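Local coordinates for protein tapirin (Caldicellulosiruptor hydrothermalis, PDB 6N2C) that probably binds cellulose through a beta-helical C-terminal domain that carries a zinc ion, and so is likely to help the thermophile adhere to plant material, at residues D361-S366 with N380-G385. Numbering follows the deposited sequence. Where two conformers were deposited one is given.
Sequences DIIGSS and NLKIDG
Gly364 N gives its hydrogen to Asp384 O across 2.6 Å, a nearly straight bond at 171°. Two more backbone bonds precede it: Asp384 N donates to Ile362 O at 3.1 Å and Ile362 N to Lys382 O at 2.9 Å. These join strands 359-363 and 380-384, which run parallel in adjacent turns of the beta-helix. Ile362 and Ile383 lie side by side on the interior face, where Ile362 CD1 also reaches Leu381 CD1 at 4.0 Å, and both isoleucines pack on Leu389 of strand 388-391. The outer face carries Asp361, Ile363, Lys382 and Asp384. Lys382 swings CG anti to its backbone N (chi1 180°), and its extended chain passes Asp361, with Asp361 OD2 lying 3.5 Å from Lys382 CD; Lys382 NZ, turned off by the bend at chi4, makes no salt bridge there. The other oxygen, Asp361 OD1, accepts from a water at 2.6 Å, which also reaches Asn380 O weakly. Replacing Asp361 by an alanine is likely to take the carboxylate acceptor from this water and uncover one flank of the lysine chain. Further along this face, Ile363 CD1 sits 3.8 Å from Asp384 CB, while Asp384 OD1 turns to Asn404 ND2.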
loop_
_atom_site.group_PDB
_atom_site.type_symbol
_atom_site.label_atom_id
_atom_site.label_comp_id
_atom_site.label_asym_id
_atom_site.label_seq_id
_atom_site.Cartn_x
_atom_site.Cartn_y
_atom_site.Cartn_z
ATOM N N ASP A 361 7.758 21.884 -8.564
ATOM C CA ASP A 361 8.615 22.094 -9.763
ATOM C C ASP A 361 7.914 21.494 -10.939
ATOM O O ASP A 361 7.446 20.368 -10.837
ATOM C CB ASP A 361 9.938 21.355 -9.596
ATOM C CG ASP A 361 10.912 21.993 -8.609
ATOM O OD1 ASP A 361 10.488 22.475 -7.546
ATOM O OD2 ASP A 361 12.169 21.984 -8.912
ATOM N N ILE A 362 7.817 22.232 -12.068
ATOM C CA ILE A 362 7.167 21.740 -13.288
ATOM C C ILE A 362 8.168 22.037 -14.414
ATOM O O ILE A 362 8.568 23.240 -14.585
ATOM C CB ILE A 362 5.880 22.466 -13.550
ATOM C CG1 ILE A 362 4.983 22.535 -12.259
ATOM C CG2 ILE A 362 5.027 21.789 -14.577
ATOM C CD1 ILE A 362 4.242 23.820 -12.100
ATOM N N ILE A 363 8.628 20.988 -15.107
ATOM C CA ILE A 363 9.895 21.077 -15.878
ATOM C C ILE A 363 9.652 20.536 -17.257
ATOM O O ILE A 363 9.332 19.333 -17.433
ATOM C CB ILE A 363 11.082 20.326 -15.248
ATOM C CG1 ILE A 363 11.324 20.696 -13.772
ATOM C CG2 ILE A 363 12.368 20.581 -16.043
ATOM C CD1 ILE A 363 11.606 22.145 -13.455
ATOM N N GLY A 364 9.742 21.421 -18.276
ATOM C CA GLY A 364 9.576 21.018 -19.640
ATOM C C GLY A 364 8.216 21.120 -20.250
ATOM O O GLY A 364 7.192 21.158 -19.615
ATOM N N SER A 365 8.221 21.094 -21.585
ATOM C CA SER A 365 7.078 21.361 -22.385
ATOM C C SER A 365 5.976 20.278 -22.408
ATOM O O SER A 365 4.839 20.571 -22.766
ATOM C CB SER A 365 7.549 21.724 -23.848
ATOM O OG SER A 365 8.007 20.558 -24.521
ATOM N N SER A 366 6.283 19.040 -21.999
ATOM C CA SER A 366 5.232 17.993 -21.840
ATOM C C SER A 366 4.718 17.826 -20.367
ATOM O O SER A 366 3.754 17.130 -20.134
ATOM C CB SER A 366 5.791 16.627 -22.268
ATOM O OG SER A 366 6.111 16.672 -23.631
ATOM N N ASN A 380 7.916 27.367 -2.726
ATOM C CA ASN A 380 8.646 27.764 -3.892
ATOM C C ASN A 380 8.029 27.112 -5.103
ATOM O O ASN A 380 7.662 25.929 -5.058
ATOM C CB ASN A 380 10.116 27.411 -3.770
ATOM C CG ASN A 380 10.823 28.201 -2.690
ATOM O OD1 ASN A 380 10.666 29.424 -2.549
ATOM N ND2 ASN A 380 11.673 27.492 -1.925
ATOM N N LEU A 381 7.944 27.882 -6.193
ATOM C CA LEU A 381 7.447 27.427 -7.495
ATOM C C LEU A 381 8.562 27.565 -8.504
ATOM O O LEU A 381 9.095 28.672 -8.651
ATOM C CB LEU A 381 6.327 28.273 -7.950
ATOM C CG LEU A 381 5.693 27.981 -9.344
ATOM C CD1 LEU A 381 5.164 26.585 -9.355
ATOM C CD2 LEU A 381 4.576 28.908 -9.671
ATOM N N LYS A 382 8.929 26.467 -9.189
ATOM C CA LYS A 382 9.902 26.495 -10.294
ATOM C C LYS A 382 9.228 26.023 -11.552
ATOM O O LYS A 382 8.619 24.962 -11.558
ATOM C CB LYS A 382 11.130 25.615 -10.026
ATOM C CG LYS A 382 12.157 25.606 -11.149
ATOM C CD LYS A 382 13.360 24.783 -10.726
ATOM C CE LYS A 382 14.423 24.690 -11.787
ATOM N NZ LYS A 382 15.084 26.000 -12.212
ATOM N N ILE A 383 9.244 26.857 -12.600
ATOM C CA ILE A 383 8.726 26.544 -13.926
ATOM C C ILE A 383 9.940 26.711 -14.892
ATOM O O ILE A 383 10.618 27.755 -14.871
ATOM C CB ILE A 383 7.601 27.482 -14.301
ATOM C CG1 ILE A 383 6.358 27.158 -13.469
ATOM C CG2 ILE A 383 7.250 27.332 -15.773
ATOM C CD1 ILE A 383 5.275 28.151 -13.635
ATOM N N ASP A 384 10.286 25.618 -15.598
ATOM C CA ASP A 384 11.331 25.618 -16.591
ATOM C C ASP A 384 10.709 25.138 -17.879
ATOM O O ASP A 384 10.247 23.968 -18.000
ATOM C CB ASP A 384 12.519 24.787 -16.099
ATOM C CG ASP A 384 13.606 24.636 -17.140
ATOM O OD1 ASP A 384 13.567 25.363 -18.105
ATOM O OD2 ASP A 384 14.453 23.765 -16.930
ATOM N N GLY A 385 10.643 26.014 -18.859
ATOM C CA GLY A 385 10.028 25.697 -20.133
ATOM C C GLY A 385 8.593 26.026 -20.304
ATOM O O GLY A 385 7.975 26.594 -19.398
HETATM O O HOH W 1 10.413 24.806 -6.312
#